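Local coordinates for protein glycosyl hydrolase family 26 (Bacteroides ovatus, PDB 4ZXO) that probably hydrolyses the beta-mannan backbone of galactomannan as a family 26 beta-mannanase, contributing to galactomannan breakdown by this bacterium, at residues K78-F81 and A82-R85; E182-K185 and T186-M190; I245-L248 and N249-L252. One frame throughout, in Å; residues are numbered along the deposited sequence.

Interaction 1: residues K78-F81 and A82-R85; sequences KVSF and AHLR
Ser80 OG accepts a hydrogen bond from the backbone N of His83 at 2.9 Å. This is an N-cap: Ser80 sits right before helix 81-93, one of the helices on the outside of the TIM barrel, and its hydroxyl takes up an N-H of the first turn. The bond is somewhat bent, 150° at the hydrogen. The serine torsion makes the cap possible, since chi1 of 68° places OG between the backbone N and the carbonyl carbon and so turns it back over the helix start. OG also lies 3.2 Å from His83 CB, so the histidine side chain leaves the helix beside the cap.

The helix bonds begin here too. Leu84 N donates to Ser80 O at 2.9 Å, and Arg85 N donates to Phe81 O at the same distance. Leu84 carries the apolar side of the turn. Its CD2 meets Val79 CG1 at 3.7 Å, the two side chains crossing at about a right angle. Its CD1 approaches Phe81 CD1, and these two side chains run alongside each other, pointing the same way. Phe145 of helix 132-147 packs against both Phe81 and Leu84, so this side faces the neighbouring helix.

Further out, Val79 N donates to Asn75 OD1 in the loop before the cap. Arg85 NE bonds to Ser148 OG. A water spans the cap on the histidine side: it accepts from Ser80 N at 2.9 Å and lies at the edge of the His83 ring, in its plane, 2.8 Å from ND1.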
loop_
_atom_site.group_PDB
_atom_site.type_symbol
_atom_site.label_atom_id
_atom_site.label_comp_id
_atom_site.label_asym_id
_atom_site.label_seq_id
_atom_site.Cartn_x
_atom_site.Cartn_y
_atom_site.Cartn_z
ATOM N N LYS A 78 -13.537 -5.810 9.353
ATOM C CA LYS A 78 -14.686 -6.714 9.281
ATOM C C LYS A 78 -14.922 -7.262 7.857
ATOM O O LYS A 78 -16.063 -7.624 7.495
ATOM C CB LYS A 78 -15.954 -6.047 9.840
ATOM C CG LYS A 78 -15.732 -5.588 11.266
ATOM C CD LYS A 78 -17.069 -5.155 11.910
ATOM C CE LYS A 78 -16.823 -4.634 13.349
ATOM N NZ LYS A 78 -18.099 -4.250 14.033
ATOM N N VAL A 79 -13.839 -7.382 7.065
ATOM C CA VAL A 79 -13.948 -8.017 5.760
ATOM C C VAL A 79 -13.355 -9.410 5.844
ATOM O O VAL A 79 -12.242 -9.581 6.388
ATOM C CB VAL A 79 -13.187 -7.237 4.669
ATOM C CG1 VAL A 79 -13.398 -7.909 3.317
ATOM C CG2 VAL A 79 -13.716 -5.787 4.595
ATOM N N SER A 80 -14.064 -10.435 5.350
ATOM C CA SER A 80 -13.540 -11.773 5.582
ATOM C C SER A 80 -12.288 -12.004 4.723
ATOM O O SER A 80 -12.178 -11.473 3.625
ATOM C CB SER A 80 -14.575 -12.869 5.262
ATOM O OG SER A 80 -14.837 -12.911 3.839
ATOM N N PHE A 81 -11.393 -12.832 5.214
ATOM C CA PHE A 81 -10.223 -13.177 4.439
ATOM C C PHE A 81 -10.622 -13.945 3.192
ATOM O O PHE A 81 -9.967 -13.815 2.152
ATOM C CB PHE A 81 -9.227 -13.968 5.298
ATOM C CG PHE A 81 -8.675 -13.137 6.418
ATOM C CD1 PHE A 81 -7.926 -12.008 6.125
ATOM C CD2 PHE A 81 -8.969 -13.435 7.756
ATOM C CE1 PHE A 81 -7.455 -11.188 7.142
ATOM C CE2 PHE A 81 -8.544 -12.608 8.781
ATOM C CZ PHE A 81 -7.759 -11.468 8.471
ATOM N N ALA A 82 -11.692 -14.737 3.253
ATOM C CA ALA A 82 -12.103 -15.454 2.051
ATOM C C ALA A 82 -12.608 -14.452 0.982
ATOM O O ALA A 82 -12.377 -14.633 -0.241
ATOM C CB ALA A 82 -13.174 -16.486 2.382
ATOM N N HIS A 83 -13.266 -13.370 1.426
ATOM C CA HIS A 83 -13.646 -12.300 0.457
ATOM C C HIS A 83 -12.438 -11.560 -0.078
ATOM O O HIS A 83 -12.350 -11.318 -1.299
ATOM C CB HIS A 83 -14.586 -11.265 1.082
ATOM C CG HIS A 83 -16.034 -11.636 0.979
ATOM N ND1 HIS A 83 -16.955 -11.300 1.953
ATOM C CD2 HIS A 83 -16.742 -12.208 -0.047
ATOM C CE1 HIS A 83 -18.165 -11.680 1.553
ATOM N NE2 HIS A 83 -18.062 -12.258 0.358
ATOM N N LEU A 84 -11.477 -11.220 0.794
ATOM C CA LEU A 84 -10.246 -10.559 0.302
ATOM C C LEU A 84 -9.601 -11.417 -0.780
ATOM O O LEU A 84 -9.153 -10.908 -1.826
ATOM C CB LEU A 84 -9.229 -10.349 1.423
ATOM C CG LEU A 84 -9.666 -9.328 2.479
ATOM C CD1 LEU A 84 -8.547 -9.108 3.507
ATOM C CD2 LEU A 84 -10.020 -7.992 1.823
ATOM N N ARG A 85 -9.511 -12.733 -0.542
ATOM C CA ARG A 85 -8.900 -13.575 -1.574
ATOM C C ARG A 85 -9.659 -13.526 -2.901
ATOM O O ARG A 85 -9.075 -13.389 -3.959
ATOM C CB ARG A 85 -8.785 -15.014 -1.106
ATOM C CG ARG A 85 -8.254 -15.924 -2.161
ATOM C CD ARG A 85 -8.217 -17.337 -1.613
ATOM N NE ARG A 85 -7.540 -17.474 -0.326
ATOM C CZ ARG A 85 -8.130 -17.705 0.842
ATOM N NH1 ARG A 85 -9.450 -17.833 0.905
ATOM N NH2 ARG A 85 -7.386 -17.801 1.962
HETATM O O HOH W 1 -16.726 -9.961 4.430
#

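Interaction 2: residues E182-K185 and T186-M190; sequences EQYK and TLWRM. With PO4 (phosphate ion), chain C.
From Glu182 to Arg189 the backbone runs as alpha helix, with Thr186 N bonded to Glu182 O and Arg189 N to Lys185 O. Both segments, 182-185 and 186-190, belong to helix 181-197, an outer helix of the TIM barrel. The N-H to O bonds run four residues back, the one from Trp188 N to Tyr184 O being weak. Thr186 OG1 is a second donor to Glu182 O, at 2.8 Å, and reaches it from the opposite face of the carbonyl plane. It can do so because OG1 stands beside its own backbone N, chi1 -58°, and so leans back along the helix.

The aromatic pair Tyr184 and Trp188 lies one turn apart. Their side chains point the same way, but the rings are turned by 72° in an offset edge-to-face stack. The edge of the indole is directed toward the tyrosine face, with centroids 4.9 Å apart. At that edge Trp188 NE1 donates to Tyr184 OH at 2.9 Å, close to the indole plane and fairly straight at 163°. Trp188 CD1 also approaches Tyr184 CE2 at 3.4 Å, so packing is close there. Tyr184 OH has a second partner, Trp164 O, and His167 stacks on the tyrosine ring.

Charged groups line another side. Lys185 NZ forms a long, weak salt bridge with Glu182 OE2. Arg189 NH2 is 4.3 Å from Glu182 OE1, beyond a salt bridge, though the opposite charges probably still attract. One face of the guanidinium lies over Lys185 O, offset toward its rim. The extended Gln183 side chain touches Val122 and Ala123 of helix 121-125. Its OE1 accepts from Ser180 N, while NE2 donates to O2 of a phosphate ion, probably from the crystallisation liquor, at 2.9 Å.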
loop_
_atom_site.group_PDB
_atom_site.type_symbol
_atom_site.label_atom_id
_atom_site.label_comp_id
_atom_site.label_asym_id
_atom_site.label_seq_id
_atom_site.Cartn_x
_atom_site.Cartn_y
_atom_site.Cartn_z
ATOM N N GLU A 182 17.831 -0.168 14.730
ATOM C CA GLU A 182 18.238 -1.539 14.510
ATOM C C GLU A 182 17.132 -2.517 14.839
ATOM O O GLU A 182 16.972 -3.518 14.121
ATOM C CB GLU A 182 19.495 -1.871 15.334
ATOM C CG GLU A 182 20.735 -1.287 14.646
ATOM C CD GLU A 182 20.854 -1.604 13.103
ATOM O OE1 GLU A 182 20.746 -2.790 12.682
ATOM O OE2 GLU A 182 21.051 -0.632 12.303
ATOM N N GLN A 183 16.389 -2.253 15.915
ATOM C CA GLN A 183 15.244 -3.088 16.225
ATOM C C GLN A 183 14.211 -3.066 15.084
ATOM O O GLN A 183 13.666 -4.110 14.670
ATOM C CB GLN A 183 14.581 -2.622 17.520
ATOM C CG GLN A 183 15.403 -3.042 18.753
ATOM C CD GLN A 183 14.898 -2.399 20.037
ATOM O OE1 GLN A 183 14.308 -1.303 20.034
ATOM N NE2 GLN A 183 15.102 -3.091 21.135
ATOM N N TYR A 184 13.913 -1.857 14.586
ATOM C CA TYR A 184 12.956 -1.726 13.488
ATOM C C TYR A 184 13.444 -2.502 12.235
ATOM O O TYR A 184 12.659 -3.203 11.557
ATOM C CB TYR A 184 12.740 -0.242 13.160
ATOM C CG TYR A 184 11.778 -0.060 12.017
ATOM C CD1 TYR A 184 10.378 -0.107 12.197
ATOM C CD2 TYR A 184 12.277 0.130 10.715
ATOM C CE1 TYR A 184 9.489 0.031 11.092
ATOM C CE2 TYR A 184 11.401 0.257 9.645
ATOM C CZ TYR A 184 10.020 0.233 9.858
ATOM O OH TYR A 184 9.223 0.340 8.752
ATOM N N LYS A 185 14.734 -2.343 11.899
ATOM C CA LYS A 185 15.256 -3.076 10.734
ATOM C C LYS A 185 15.140 -4.557 10.970
ATOM O O LYS A 185 14.925 -5.290 10.022
ATOM C CB LYS A 185 16.722 -2.719 10.432
ATOM C CG LYS A 185 16.889 -1.273 9.954
ATOM C CD LYS A 185 18.346 -0.911 9.793
ATOM C CE LYS A 185 18.461 0.550 9.555
ATOM N NZ LYS A 185 19.951 0.935 9.516
ATOM N N THR A 186 15.291 -5.014 12.226
ATOM C CA THR A 186 15.147 -6.444 12.518
ATOM C C THR A 186 13.718 -6.929 12.274
ATOM O O THR A 186 13.543 -8.065 11.812
ATOM C CB THR A 186 15.562 -6.746 13.955
ATOM O OG1 THR A 186 16.914 -6.317 14.113
ATOM C CG2 THR A 186 15.474 -8.247 14.266
ATOM N N LEU A 187 12.711 -6.083 12.517
ATOM C CA LEU A 187 11.331 -6.474 12.156
ATOM C C LEU A 187 11.247 -6.835 10.693
ATOM O O LEU A 187 10.649 -7.820 10.311
ATOM C CB LEU A 187 10.315 -5.365 12.383
ATOM C CG LEU A 187 9.860 -5.138 13.812
ATOM C CD1 LEU A 187 8.934 -3.939 13.846
ATOM C CD2 LEU A 187 9.226 -6.406 14.356
ATOM N N TRP A 188 11.832 -5.989 9.869
ATOM C CA TRP A 188 11.851 -6.238 8.454
ATOM C C TRP A 188 12.622 -7.488 8.101
ATOM O O TRP A 188 12.141 -8.285 7.280
ATOM C CB TRP A 188 12.470 -5.066 7.732
ATOM C CG TRP A 188 11.478 -3.949 7.433
ATOM C CD1 TRP A 188 11.346 -2.751 8.080
ATOM C CD2 TRP A 188 10.499 -3.956 6.389
ATOM N NE1 TRP A 188 10.354 -2.002 7.490
ATOM C CE2 TRP A 188 9.837 -2.705 6.432
ATOM C CE3 TRP A 188 10.132 -4.889 5.400
ATOM C CZ2 TRP A 188 8.808 -2.372 5.553
ATOM C CZ3 TRP A 188 9.108 -4.538 4.495
ATOM C CH2 TRP A 188 8.467 -3.295 4.576
ATOM N N ARG A 189 13.782 -7.703 8.716
ATOM C CA ARG A 189 14.515 -8.916 8.428
ATOM C C ARG A 189 13.769 -10.182 8.841
ATOM O O ARG A 189 13.744 -11.170 8.075
ATOM C CB ARG A 189 15.877 -8.847 9.096
ATOM C CG ARG A 189 16.783 -7.821 8.380
ATOM C CD ARG A 189 18.250 -8.096 8.625
ATOM N NE ARG A 189 18.502 -8.117 10.051
ATOM C CZ ARG A 189 18.800 -7.050 10.812
ATOM N NH1 ARG A 189 18.988 -7.262 12.111
ATOM N NH2 ARG A 189 18.960 -5.818 10.280
ATOM N N MET A 190 13.139 -10.166 10.016
ATOM C CA MET A 190 12.277 -11.304 10.428
ATOM C C MET A 190 11.152 -11.549 9.451
ATOM O O MET A 190 10.843 -12.674 9.100
ATOM C CB MET A 190 11.654 -11.066 11.813
ATOM C CG MET A 190 12.626 -11.150 12.933
ATOM S SD MET A 190 11.976 -10.381 14.453
ATOM C CE MET A 190 10.474 -11.300 14.726
HETATM P P PO4 C . 13.857 -1.109 24.648
HETATM O O1 PO4 C . 14.210 0.317 24.361
HETATM O O2 PO4 C . 14.725 -2.001 23.828
HETATM O O3 PO4 C . 14.169 -1.396 26.156
HETATM O O4 PO4 C . 12.386 -1.218 24.368
#

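Interaction 3: residues I245-L248 and N249-L252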
loop_
_atom_site.group_PDB
_atom_site.type_symbol
_atom_site.label_atom_id
_atom_site.label_comp_id
_atom_site.label_asym_id
_atom_site.label_seq_id
_atom_site.Cartn_x
_atom_site.Cartn_y
_atom_site.Cartn_z
ATOM N N ILE A 245 0.829 20.645 -0.408
ATOM C CA ILE A 245 1.582 20.817 -1.644
ATOM C C ILE A 245 3.076 20.865 -1.324
ATOM O O ILE A 245 3.850 20.203 -1.984
ATOM C CB ILE A 245 1.105 22.082 -2.413
ATOM C CG1 ILE A 245 -0.271 21.776 -3.008
ATOM C CG2 ILE A 245 2.030 22.397 -3.574
ATOM C CD1 ILE A 245 -0.999 22.998 -3.482
ATOM N N LYS A 246 3.461 21.604 -0.287
ATOM C CA LYS A 246 4.868 21.680 0.119
ATOM C C LYS A 246 5.388 20.288 0.549
ATOM O O LYS A 246 6.440 19.829 0.119
ATOM C CB LYS A 246 5.050 22.708 1.271
ATOM C CG LYS A 246 6.433 22.733 1.919
ATOM C CD LYS A 246 6.675 24.002 2.795
ATOM C CE LYS A 246 8.135 24.037 3.407
ATOM N NZ LYS A 246 8.704 25.419 3.843
ATOM N N GLN A 247 4.659 19.646 1.445
ATOM C CA GLN A 247 5.143 18.407 2.008
ATOM C C GLN A 247 5.090 17.253 1.033
ATOM O O GLN A 247 6.012 16.401 1.047
ATOM C CB GLN A 247 4.333 18.049 3.226
ATOM C CG GLN A 247 4.574 19.021 4.383
ATOM C CD GLN A 247 6.021 18.998 4.878
ATOM O OE1 GLN A 247 6.674 17.961 4.833
ATOM N NE2 GLN A 247 6.527 20.157 5.357
ATOM N N LEU A 248 4.069 17.235 0.156
ATOM C CA LEU A 248 4.048 16.174 -0.860
ATOM C C LEU A 248 5.172 16.392 -1.877
ATOM O O LEU A 248 5.859 15.441 -2.256
ATOM C CB LEU A 248 2.684 16.106 -1.561
ATOM C CG LEU A 248 2.526 14.909 -2.499
ATOM C CD1 LEU A 248 2.801 13.517 -1.784
ATOM C CD2 LEU A 248 1.180 14.990 -3.215
ATOM N N ASN A 249 5.339 17.622 -2.375
ATOM C CA ASN A 249 6.496 17.843 -3.221
ATOM C C ASN A 249 7.799 17.449 -2.531
ATOM O O ASN A 249 8.673 16.857 -3.162
ATOM C CB ASN A 249 6.594 19.305 -3.662
ATOM C CG ASN A 249 5.750 19.592 -4.901
ATOM O OD1 ASN A 249 6.004 19.057 -5.995
ATOM N ND2 ASN A 249 4.730 20.393 -4.731
ATOM N N LYS A 250 7.966 17.827 -1.264
ATOM C CA LYS A 250 9.159 17.469 -0.537
ATOM C C LYS A 250 9.342 15.940 -0.507
ATOM O O LYS A 250 10.440 15.436 -0.803
ATOM C CB LYS A 250 9.087 17.997 0.889
ATOM C CG LYS A 250 10.313 17.686 1.686
ATOM C CD LYS A 250 10.010 17.854 3.197
ATOM C CE LYS A 250 9.343 16.597 3.738
ATOM N NZ LYS A 250 8.974 16.737 5.180
ATOM N N MET A 251 8.290 15.194 -0.139
ATOM C CA MET A 251 8.481 13.746 -0.060
ATOM C C MET A 251 8.673 13.097 -1.418
ATOM O O MET A 251 9.465 12.161 -1.523
ATOM C CB MET A 251 7.272 13.071 0.619
ATOM C CG MET A 251 7.159 13.368 2.101
ATOM S SD MET A 251 8.698 13.238 3.081
ATOM C CE MET A 251 9.121 11.513 2.769
ATOM N N LEU A 252 7.951 13.543 -2.456
ATOM C CA LEU A 252 8.169 12.902 -3.743
ATOM C C LEU A 252 9.547 13.251 -4.327
ATOM O O LEU A 252 10.110 12.420 -5.042
ATOM C CB LEU A 252 7.055 13.298 -4.720
ATOM C CG LEU A 252 5.677 12.853 -4.191
ATOM C CD1 LEU A 252 4.598 13.131 -5.278
ATOM C CD2 LEU A 252 5.684 11.377 -3.738
#
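Lys250 meets Gln247 through the far end of its chain. Its CB touches Lys246 O at 3.3 Å. CG is anti to the backbone N, chi1 -179°, and the chain bends at chi3, 83°. CD then comes to 3.7 Å from Gln247 OE1 and CE to 3.2 Å. NZ donates to that oxygen at 2.6 Å, in the plane of the amide carbonyl. The same ammonium forms a salt bridge with Asp214 and bonds to Met211 O. This ties helix 241-262, the helix of the beta-alpha-beta crossover between strands 231-235 and 266-271 of the TIM barrel, to the loop holding these residues. A methionine here would probably leave Asp214 without its countercharge and free the Gln247 amide to turn.

On another side of the helix, Asn249 ND2 donates to Ile245 O at 2.9 Å from above the carbonyl plane. Asn249 N reaches the same oxygen from the opposite face. Asn249 OD1 takes its bond from Tyr293 OH. Leu248 and Leu252 cross obliquely, with Leu248 CD1 3.8 Å from Leu252 CG.

How the interactions relate
The three contacts come along the chain in the order 78-85, 182-190 and 245-252. Interaction 1 is at the start of helix 81-93, including the loop before it; interactions 2 and 3 lie within helices 181-197 and 241-262. None touches another. Centres of interactions 1 and 2 are about 28 Å apart, those of 2 and 3 about 27 Å, and those of 1 and 3 about 34 Å, on opposite sides of the chain's centre. Their centres lie about 17 to 19 Å from that centre, in the helical layer around the TIM-barrel strands. Helix 132-147 packs on Phe81 and Leu84 of the first and Met190 of the second. The contacts mark separate places on the outer shell.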